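Amidase (Bacillus anthracis, PDB 5EWQ) probably hydrolyses amides of monocarboxylic acids to the free acid and ammonia. Local coordinates at residues R14-P25 / Q80-I91; P132-K141 / S181-Q189. All blocks are in the same frame, centred on the assembly; numbering follows the deposited sequence.

Overall arrangement
The two contacts lie on the same side of the chain's centre, with their own centres about 12 Å apart, and follow in series: 14-25 with 80-91 closes before 132-141 meets 181-189. Contact 1 fixes the N-terminal segment against strand 88-91, an outermost strand of the large mixed sheet; contact 2 joins the loop after strand 118-122 to the small hairpin 183-184/188-189. They touch each other directly. K187 NZ from the hairpin bonds Q80 OE1 and N86 OD1, while Y17 and K187 are joined through their backbones. D123 adds a second bridge, receiving T89 of contact 1 and K186 of contact 2. The N-terminal segment, sheet edge and hairpin therefore form one continuous packed region.

Contact 1: residues R14-P25 / Q80-I91; sequences RIVYDKERVLQP and QNGITLNSVTEI
At the edge of the mixed sheet of the amidase fold, helix 20-28 runs beside the outermost strand 88-91, with V22 and R21 meeting it; the short segment axes approach to 7.2 Å at 38°. V22 makes the apolar centre. Its CG1, anti to the backbone N (chi1 173°), lies 3.6 Å from I91 CG1 and also meets Q80 CG, the side chains crossing nearly at right angles. One turn on, P25 CB packs 3.8 Å from I91 CG2. R21 supplies the polar flank: NH1 sits between both E90 oxygens, 3.2 Å from OE1 and 3.1 Å from OE2, using their syn lone pairs, with guanidinium and carboxylate planes 81° apart. Its NE reaches D18 OD2 at 2.7 Å and NH2 pairs with D142, so three carboxylates fix its rotation. T89 and E90 both face K165 in a classic beta bulge. R14 NH1 donates to I83 O at 2.8 Å, a carbonyl within the type II' turn N81-T84. K19 slides past Q80 in the opposite direction, CG and CD alongside OE1, which, like N86 OD1, accepts from K187 NZ. Helix 64-79 backs this layer, its I75 touching V22, V88 and I91, and helix 206-213 packs on V88 through V211.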
loop_
_atom_site.group_PDB
_atom_site.type_symbol
_atom_site.label_atom_id
_atom_site.label_comp_id
_atom_site.label_asym_id
_atom_site.label_seq_id
_atom_site.Cartn_x
_atom_site.Cartn_y
_atom_site.Cartn_z
ATOM N N ARG A 14 19.797 -9.400 -5.630
ATOM C CA ARG A 14 20.124 -8.752 -4.365
ATOM C C ARG A 14 20.915 -7.472 -4.604
ATOM O O ARG A 14 22.135 -7.439 -4.440
ATOM C CB ARG A 14 20.903 -9.699 -3.450
ATOM C CG ARG A 14 20.020 -10.702 -2.728
ATOM C CD ARG A 14 20.770 -11.415 -1.618
ATOM N NE ARG A 14 19.877 -12.250 -0.819
ATOM C CZ ARG A 14 19.237 -11.831 0.268
ATOM N NH1 ARG A 14 19.395 -10.583 0.690
ATOM N NH2 ARG A 14 18.443 -12.657 0.935
ATOM N N ILE A 15 20.203 -6.419 -4.992
ATOM C CA ILE A 15 20.815 -5.124 -5.252
ATOM C C ILE A 15 20.367 -4.101 -4.213
ATOM O O ILE A 15 19.171 -3.883 -4.021
ATOM C CB ILE A 15 20.460 -4.606 -6.657
ATOM C CG1 ILE A 15 20.829 -5.644 -7.717
ATOM C CG2 ILE A 15 21.164 -3.292 -6.930
ATOM C CD1 ILE A 15 20.469 -5.228 -9.124
ATOM N N VAL A 16 21.333 -3.480 -3.542
ATOM C CA VAL A 16 21.035 -2.493 -2.508
ATOM C C VAL A 16 21.860 -1.222 -2.698
ATOM O O VAL A 16 23.090 -1.257 -2.655
ATOM C CB VAL A 16 21.299 -3.058 -1.096
ATOM C CG1 VAL A 16 21.118 -1.973 -0.046
ATOM C CG2 VAL A 16 20.381 -4.236 -0.812
ATOM N N TYR A 17 21.172 -0.103 -2.907
ATOM C CA TYR A 17 21.830 1.189 -3.093
ATOM C C TYR A 17 21.749 2.042 -1.833
ATOM O O TYR A 17 20.731 2.032 -1.140
ATOM C CB TYR A 17 21.198 1.955 -4.257
ATOM C CG TYR A 17 21.242 1.243 -5.588
ATOM C CD1 TYR A 17 22.428 0.713 -6.080
ATOM C CD2 TYR A 17 20.093 1.103 -6.353
ATOM C CE1 TYR A 17 22.466 0.065 -7.301
ATOM C CE2 TYR A 17 20.119 0.457 -7.572
ATOM C CZ TYR A 17 21.306 -0.059 -8.042
ATOM O OH TYR A 17 21.335 -0.705 -9.256
ATOM N N ASP A 18 22.825 2.777 -1.556
ATOM C CA ASP A 18 22.854 3.781 -0.492
ATOM C C ASP A 18 22.347 3.236 0.843
ATOM O O ASP A 18 21.299 3.653 1.338
ATOM C CB ASP A 18 22.032 5.004 -0.912
ATOM C CG ASP A 18 22.299 6.216 -0.042
ATOM O OD1 ASP A 18 23.318 6.221 0.678
ATOM O OD2 ASP A 18 21.491 7.168 -0.088
ATOM N N LYS A 19 23.096 2.303 1.419
ATOM C CA LYS A 19 22.673 1.628 2.640
ATOM C C LYS A 19 22.727 2.553 3.855
ATOM O O LYS A 19 21.944 2.405 4.794
ATOM C CB LYS A 19 23.537 0.388 2.880
ATOM C CG LYS A 19 23.029 -0.514 3.990
ATOM C CD LYS A 19 22.816 -1.933 3.490
ATOM C CE LYS A 19 24.125 -2.575 3.063
ATOM N NZ LYS A 19 23.936 -3.995 2.660
ATOM N N GLU A 20 23.645 3.516 3.827
ATOM C CA GLU A 20 23.826 4.432 4.950
ATOM C C GLU A 20 22.721 5.483 5.027
ATOM O O GLU A 20 22.657 6.258 5.981
ATOM C CB GLU A 20 25.192 5.116 4.862
ATOM C CG GLU A 20 26.365 4.172 5.060
ATOM C CD GLU A 20 26.375 3.534 6.438
ATOM O OE1 GLU A 20 25.946 4.194 7.408
ATOM O OE2 GLU A 20 26.810 2.368 6.550
ATOM N N ARG A 21 21.856 5.505 4.020
ATOM C CA ARG A 21 20.708 6.405 4.011
ATOM C C ARG A 21 19.722 6.026 5.112
ATOM O O ARG A 21 19.039 6.881 5.676
ATOM C CB ARG A 21 20.020 6.376 2.644
ATOM C CG ARG A 21 18.732 7.180 2.563
ATOM C CD ARG A 21 18.087 7.052 1.191
ATOM N NE ARG A 21 18.833 7.768 0.162
ATOM C CZ ARG A 21 18.575 9.018 -0.208
ATOM N NH1 ARG A 21 17.588 9.691 0.369
ATOM N NH2 ARG A 21 19.304 9.595 -1.154
ATOM N N VAL A 22 19.664 4.733 5.418
ATOM C CA VAL A 22 18.737 4.209 6.413
ATOM C C VAL A 22 19.434 3.936 7.745
ATOM O O VAL A 22 18.893 4.235 8.810
ATOM C CB VAL A 22 18.063 2.913 5.910
ATOM C CG1 VAL A 22 17.222 2.278 7.006
ATOM C CG2 VAL A 22 17.216 3.203 4.682
ATOM N N LEU A 23 20.642 3.386 7.676
ATOM C CA LEU A 23 21.376 2.983 8.873
ATOM C C LEU A 23 21.779 4.160 9.759
ATOM O O LEU A 23 21.642 4.095 10.980
ATOM C CB LEU A 23 22.623 2.186 8.482
ATOM C CG LEU A 23 22.372 0.809 7.866
ATOM C CD1 LEU A 23 23.689 0.124 7.540
ATOM C CD2 LEU A 23 21.534 -0.048 8.802
ATOM N N GLN A 24 22.280 5.227 9.145
ATOM C CA GLN A 24 22.757 6.388 9.897
ATOM C C GLN A 24 21.659 7.107 10.695
ATOM O O GLN A 24 21.897 7.488 11.841
ATOM C CB GLN A 24 23.459 7.378 8.961
ATOM C CG GLN A 24 24.879 6.975 8.603
ATOM C CD GLN A 24 25.545 7.953 7.657
ATOM O OE1 GLN A 24 24.910 8.880 7.154
ATOM N NE2 GLN A 24 26.834 7.750 7.408
ATOM N N PRO A 25 20.464 7.310 10.105
ATOM C CA PRO A 25 19.405 7.857 10.961
ATOM C C PRO A 25 19.055 6.920 12.112
ATOM O O PRO A 25 18.721 7.383 13.201
ATOM C CB PRO A 25 18.221 8.011 10.003
ATOM C CG PRO A 25 18.842 8.168 8.669
ATOM C CD PRO A 25 20.049 7.276 8.691
ATOM N N GLN A 80 18.231 -3.747 6.275
ATOM C CA GLN A 80 19.487 -3.312 5.674
ATOM C C GLN A 80 20.633 -4.252 6.046
ATOM O O GLN A 80 21.755 -4.102 5.562
ATOM C CB GLN A 80 19.814 -1.880 6.097
ATOM C CG GLN A 80 18.774 -0.858 5.659
ATOM C CD GLN A 80 18.593 -0.819 4.152
ATOM O OE1 GLN A 80 19.565 -0.734 3.400
ATOM N NE2 GLN A 80 17.344 -0.890 3.703
ATOM N N ASN A 81 20.342 -5.219 6.909
ATOM C CA ASN A 81 21.307 -6.256 7.257
ATOM C C ASN A 81 20.623 -7.609 7.392
ATOM O O ASN A 81 19.412 -7.719 7.204
ATOM C CB ASN A 81 22.043 -5.905 8.551
ATOM C CG ASN A 81 22.981 -4.724 8.387
ATOM O OD1 ASN A 81 24.071 -4.857 7.831
ATOM N ND2 ASN A 81 22.562 -3.563 8.876
ATOM N N GLY A 82 21.401 -8.636 7.719
ATOM C CA GLY A 82 20.875 -9.982 7.841
ATOM C C GLY A 82 20.277 -10.466 6.535
ATOM O O GLY A 82 20.969 -10.551 5.521
ATOM N N ILE A 83 18.983 -10.771 6.558
ATOM C CA ILE A 83 18.280 -11.221 5.363
ATOM C C ILE A 83 18.210 -10.090 4.333
ATOM O O ILE A 83 18.089 -10.338 3.132
ATOM C CB ILE A 83 16.856 -11.731 5.703
ATOM C CG1 ILE A 83 16.237 -12.462 4.510
ATOM C CG2 ILE A 83 15.965 -10.593 6.182
ATOM C CD1 ILE A 83 16.996 -13.703 4.096
ATOM N N THR A 84 18.304 -8.853 4.822
ATOM C CA THR A 84 18.365 -7.655 3.982
ATOM C C THR A 84 17.227 -7.594 2.966
ATOM O O THR A 84 17.442 -7.763 1.766
ATOM C CB THR A 84 19.714 -7.566 3.237
ATOM O OG1 THR A 84 20.773 -7.983 4.109
ATOM C CG2 THR A 84 19.978 -6.140 2.768
ATOM N N LEU A 85 16.016 -7.351 3.456
ATOM C CA LEU A 85 14.841 -7.280 2.593
ATOM C C LEU A 85 14.865 -6.026 1.728
ATOM O O LEU A 85 14.290 -6.006 0.639
ATOM C CB LEU A 85 13.560 -7.317 3.428
ATOM C CG LEU A 85 13.390 -8.529 4.345
ATOM C CD1 LEU A 85 12.091 -8.434 5.130
ATOM C CD2 LEU A 85 13.443 -9.823 3.548
ATOM N N ASN A 86 15.537 -4.988 2.225
ATOM C CA ASN A 86 15.664 -3.717 1.519
ATOM C C ASN A 86 14.310 -3.156 1.101
ATOM O O ASN A 86 14.024 -3.015 -0.089
ATOM C CB ASN A 86 16.567 -3.875 0.291
ATOM C CG ASN A 86 17.040 -2.543 -0.262
ATOM O OD1 ASN A 86 17.059 -1.536 0.446
ATOM N ND2 ASN A 86 17.428 -2.532 -1.533
ATOM N N SER A 87 13.475 -2.844 2.087
ATOM C CA SER A 87 12.127 -2.359 1.822
ATOM C C SER A 87 11.920 -0.944 2.347
ATOM O O SER A 87 10.848 -0.363 2.178
ATOM C CB SER A 87 11.095 -3.296 2.445
ATOM O OG SER A 87 11.218 -3.321 3.856
ATOM N N VAL A 88 12.949 -0.396 2.984
ATOM C CA VAL A 88 12.874 0.947 3.546
ATOM C C VAL A 88 13.801 1.906 2.808
ATOM O O VAL A 88 15.004 1.665 2.708
ATOM C CB VAL A 88 13.233 0.948 5.042
ATOM C CG1 VAL A 88 13.178 2.359 5.600
ATOM C CG2 VAL A 88 12.296 0.029 5.809
ATOM N N THR A 89 13.234 2.991 2.289
ATOM C CA THR A 89 14.018 3.995 1.581
ATOM C C THR A 89 14.499 5.092 2.520
ATOM O O THR A 89 15.652 5.513 2.456
ATOM C CB THR A 89 13.217 4.646 0.437
ATOM O OG1 THR A 89 11.958 5.112 0.937
ATOM C CG2 THR A 89 12.976 3.649 -0.683
ATOM N N GLU A 90 13.611 5.552 3.393
ATOM C CA GLU A 90 13.931 6.665 4.273
ATOM C C GLU A 90 13.546 6.385 5.721
ATOM O O GLU A 90 12.607 5.638 5.993
ATOM C CB GLU A 90 13.232 7.937 3.790
ATOM C CG GLU A 90 14.077 9.188 3.920
ATOM C CD GLU A 90 15.207 9.228 2.910
ATOM O OE1 GLU A 90 16.286 9.766 3.243
ATOM O OE2 GLU A 90 15.015 8.726 1.781
ATOM N N ILE A 91 14.283 6.991 6.646
ATOM C CA ILE A 91 13.982 6.895 8.069
ATOM C C ILE A 91 13.954 8.284 8.690
ATOM O O ILE A 91 14.887 9.065 8.515
ATOM C CB ILE A 91 15.010 6.021 8.816
ATOM C CG1 ILE A 91 14.824 4.547 8.452
ATOM C CG2 ILE A 91 14.879 6.202 10.321
ATOM C CD1 ILE A 91 13.510 3.964 8.924
#

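Contact 2: residues P132-K141 / S181-Q189; sequences PTSAGTYVLK and SGYSGKKGQ
K186 NZ is gripped by two groups: it donates to S134 OG at 3.1 Å and forms a salt bridge with D123, beyond the two segments. The lysine reaches this position with its chain extended throughout, CG anti to the backbone N (chi1 178°), and K186 is the residue most buried by the contact. Along the way its methylenes line the loop: CB passes 3.3 Å from T137 O, CG lies 3.9 Å from K141 CB, and CD is 3.6 Å from S134 CB. At the root of the same residue, K186 N donates to G136 O at 3.2 Å; the donor stands 52° out of the carbonyl plane, so the approach misses a lone pair. S184 CB also comes up against G136, which has a positive phi and no side chain to interpose.

The loop is built from two beta turns, type I' from S134 to T137 and type I from Y138 to K141, and it faces the connection of the antiparallel hairpin 183-184/188-189. An ST motif lies on each side. T137 OG1 accepts from L140 N while donating to S134 O at 2.7 Å in the carbonyl plane; S184 OG accepts from K187 N and also bonds N167. S134 O takes the backbone N of T137 as well, so two donors secure the first turn. The Y138 ring meets G185 O at its edge, CD1 lying 3.7 Å from that oxygen, and K141 CD rests over one face, offset toward the rim. Helix 170-173 borders the loop, where E170 and W171 touch T137, and the carboxylate of E170 accepts from G185 N.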
loop_
_atom_site.group_PDB
_atom_site.type_symbol
_atom_site.label_atom_id
_atom_site.label_comp_id
_atom_site.label_asym_id
_atom_site.label_seq_id
_atom_site.Cartn_x
_atom_site.Cartn_y
_atom_site.Cartn_z
ATOM N N PRO A 132 12.875 12.909 2.106
ATOM C CA PRO A 132 12.764 13.109 0.657
ATOM C C PRO A 132 11.641 12.298 0.017
ATOM O O PRO A 132 11.389 11.162 0.417
ATOM C CB PRO A 132 14.125 12.639 0.134
ATOM C CG PRO A 132 15.049 12.820 1.280
ATOM C CD PRO A 132 14.236 12.506 2.499
ATOM N N THR A 133 10.977 12.892 -0.969
ATOM C CA THR A 133 9.952 12.203 -1.739
ATOM C C THR A 133 10.478 11.984 -3.149
ATOM O O THR A 133 10.749 12.942 -3.870
ATOM C CB THR A 133 8.639 13.000 -1.785
ATOM O OG1 THR A 133 8.287 13.413 -0.460
ATOM C CG2 THR A 133 7.518 12.153 -2.366
ATOM N N SER A 134 10.624 10.725 -3.544
ATOM C CA SER A 134 11.348 10.417 -4.768
ATOM C C SER A 134 10.599 9.495 -5.719
ATOM O O SER A 134 10.992 9.349 -6.876
ATOM C CB SER A 134 12.698 9.791 -4.418
ATOM O OG SER A 134 13.352 10.537 -3.406
ATOM N N ALA A 135 9.535 8.869 -5.223
ATOM C CA ALA A 135 8.793 7.859 -5.977
ATOM C C ALA A 135 9.713 6.733 -6.451
ATOM O O ALA A 135 9.463 6.107 -7.482
ATOM C CB ALA A 135 8.073 8.494 -7.162
ATOM N N GLY A 136 10.777 6.487 -5.691
ATOM C CA GLY A 136 11.719 5.426 -5.998
ATOM C C GLY A 136 12.763 5.784 -7.041
ATOM O O GLY A 136 13.512 4.918 -7.494
ATOM N N THR A 137 12.826 7.056 -7.421
ATOM C CA THR A 137 13.749 7.482 -8.471
ATOM C C THR A 137 15.082 7.974 -7.914
ATOM O O THR A 137 15.165 8.422 -6.770
ATOM C CB THR A 137 13.138 8.599 -9.338
ATOM O OG1 THR A 137 13.045 9.808 -8.576
ATOM C CG2 THR A 137 11.756 8.196 -9.813
ATOM N N TYR A 138 16.121 7.889 -8.738
ATOM C CA TYR A 138 17.446 8.366 -8.365
ATOM C C TYR A 138 17.531 9.887 -8.485
ATOM O O TYR A 138 18.258 10.541 -7.739
ATOM C CB TYR A 138 18.518 7.705 -9.239
ATOM C CG TYR A 138 19.940 8.073 -8.870
ATOM C CD1 TYR A 138 20.662 7.309 -7.963
ATOM C CD2 TYR A 138 20.563 9.179 -9.437
ATOM C CE1 TYR A 138 21.961 7.640 -7.623
ATOM C CE2 TYR A 138 21.860 9.518 -9.101
ATOM C CZ TYR A 138 22.555 8.744 -8.195
ATOM O OH TYR A 138 23.848 9.077 -7.861
ATOM N N VAL A 139 16.777 10.444 -9.428
ATOM C CA VAL A 139 16.835 11.873 -9.715
ATOM C C VAL A 139 16.208 12.702 -8.590
ATOM O O VAL A 139 16.587 13.854 -8.368
ATOM C CB VAL A 139 16.139 12.195 -11.062
ATOM C CG1 VAL A 139 14.652 11.869 -11.002
ATOM C CG2 VAL A 139 16.367 13.645 -11.462
ATOM N N LEU A 140 15.266 12.106 -7.865
ATOM C CA LEU A 140 14.583 12.805 -6.782
ATOM C C LEU A 140 14.971 12.249 -5.416
ATOM O O LEU A 140 14.297 12.508 -4.420
ATOM C CB LEU A 140 13.066 12.713 -6.962
ATOM C CG LEU A 140 12.433 13.428 -8.155
ATOM C CD1 LEU A 140 10.981 13.005 -8.308
ATOM C CD2 LEU A 140 12.537 14.933 -7.987
ATOM N N LYS A 141 16.068 11.496 -5.374
ATOM C CA LYS A 141 16.473 10.781 -4.164
ATOM C C LYS A 141 16.767 11.705 -2.981
ATOM O O LYS A 141 16.736 11.273 -1.829
ATOM C CB LYS A 141 17.701 9.913 -4.450
ATOM C CG LYS A 141 18.990 10.693 -4.652
ATOM C CD LYS A 141 20.140 9.766 -5.013
ATOM C CE LYS A 141 21.440 10.534 -5.190
ATOM N NZ LYS A 141 21.853 11.223 -3.936
ATOM N N SER A 181 9.466 -6.137 -10.221
ATOM C CA SER A 181 8.668 -5.459 -9.211
ATOM C C SER A 181 9.448 -5.323 -7.910
ATOM O O SER A 181 10.193 -6.224 -7.525
ATOM C CB SER A 181 7.360 -6.214 -8.968
ATOM O OG SER A 181 7.611 -7.547 -8.556
ATOM N N GLY A 182 9.277 -4.189 -7.239
ATOM C CA GLY A 182 9.964 -3.940 -5.987
ATOM C C GLY A 182 11.318 -3.283 -6.176
ATOM O O GLY A 182 11.996 -2.948 -5.205
ATOM N N TYR A 183 11.719 -3.093 -7.428
ATOM C CA TYR A 183 12.992 -2.443 -7.714
ATOM C C TYR A 183 12.838 -0.933 -7.872
ATOM O O TYR A 183 11.872 -0.452 -8.465
ATOM C CB TYR A 183 13.634 -3.027 -8.975
ATOM C CG TYR A 183 14.917 -2.326 -9.365
ATOM C CD1 TYR A 183 16.122 -2.650 -8.752
ATOM C CD2 TYR A 183 14.923 -1.332 -10.336
ATOM C CE1 TYR A 183 17.297 -2.007 -9.099
ATOM C CE2 TYR A 183 16.093 -0.682 -10.687
ATOM C CZ TYR A 183 17.276 -1.025 -10.067
ATOM O OH TYR A 183 18.443 -0.383 -10.416
ATOM N N SER A 184 13.804 -0.195 -7.337
ATOM C CA SER A 184 13.851 1.253 -7.494
ATOM C C SER A 184 15.297 1.703 -7.645
ATOM O O SER A 184 16.191 1.164 -6.994
ATOM C CB SER A 184 13.204 1.957 -6.303
ATOM O OG SER A 184 14.033 1.878 -5.158
ATOM N N GLY A 185 15.525 2.693 -8.502
ATOM C CA GLY A 185 16.863 3.215 -8.717
ATOM C C GLY A 185 17.384 3.980 -7.515
ATOM O O GLY A 185 18.573 4.280 -7.426
ATOM N N LYS A 186 16.487 4.289 -6.585
ATOM C CA LYS A 186 16.837 5.057 -5.396
ATOM C C LYS A 186 17.464 4.192 -4.307
ATOM O O LYS A 186 18.521 4.526 -3.771
ATOM C CB LYS A 186 15.598 5.763 -4.844
ATOM C CG LYS A 186 15.843 6.551 -3.571
ATOM C CD LYS A 186 14.541 7.082 -3.004
ATOM C CE LYS A 186 14.774 7.920 -1.759
ATOM N NZ LYS A 186 13.495 8.425 -1.190
ATOM N N LYS A 187 16.809 3.082 -3.982
ATOM C CA LYS A 187 17.251 2.240 -2.876
ATOM C C LYS A 187 17.711 0.859 -3.339
ATOM O O LYS A 187 18.636 0.281 -2.767
ATOM C CB LYS A 187 16.133 2.093 -1.843
ATOM C CG LYS A 187 16.601 1.542 -0.511
ATOM C CD LYS A 187 17.652 2.449 0.112
ATOM C CE LYS A 187 18.223 1.844 1.383
ATOM N NZ LYS A 187 18.952 0.574 1.115
ATOM N N GLY A 188 17.064 0.330 -4.371
ATOM C CA GLY A 188 17.421 -0.976 -4.896
ATOM C C GLY A 188 16.248 -1.935 -4.948
ATOM O O GLY A 188 15.095 -1.518 -5.045
ATOM N N GLN A 189 16.546 -3.229 -4.872
ATOM C CA GLN A 189 15.527 -4.263 -5.017
ATOM C C GLN A 189 14.876 -4.647 -3.691
ATOM O O GLN A 189 15.561 -4.916 -2.706
ATOM C CB GLN A 189 16.130 -5.509 -5.669
ATOM C CG GLN A 189 15.168 -6.682 -5.767
ATOM C CD GLN A 189 14.009 -6.404 -6.701
ATOM O OE1 GLN A 189 14.205 -6.110 -7.879
ATOM N NE2 GLN A 189 12.791 -6.489 -6.177
#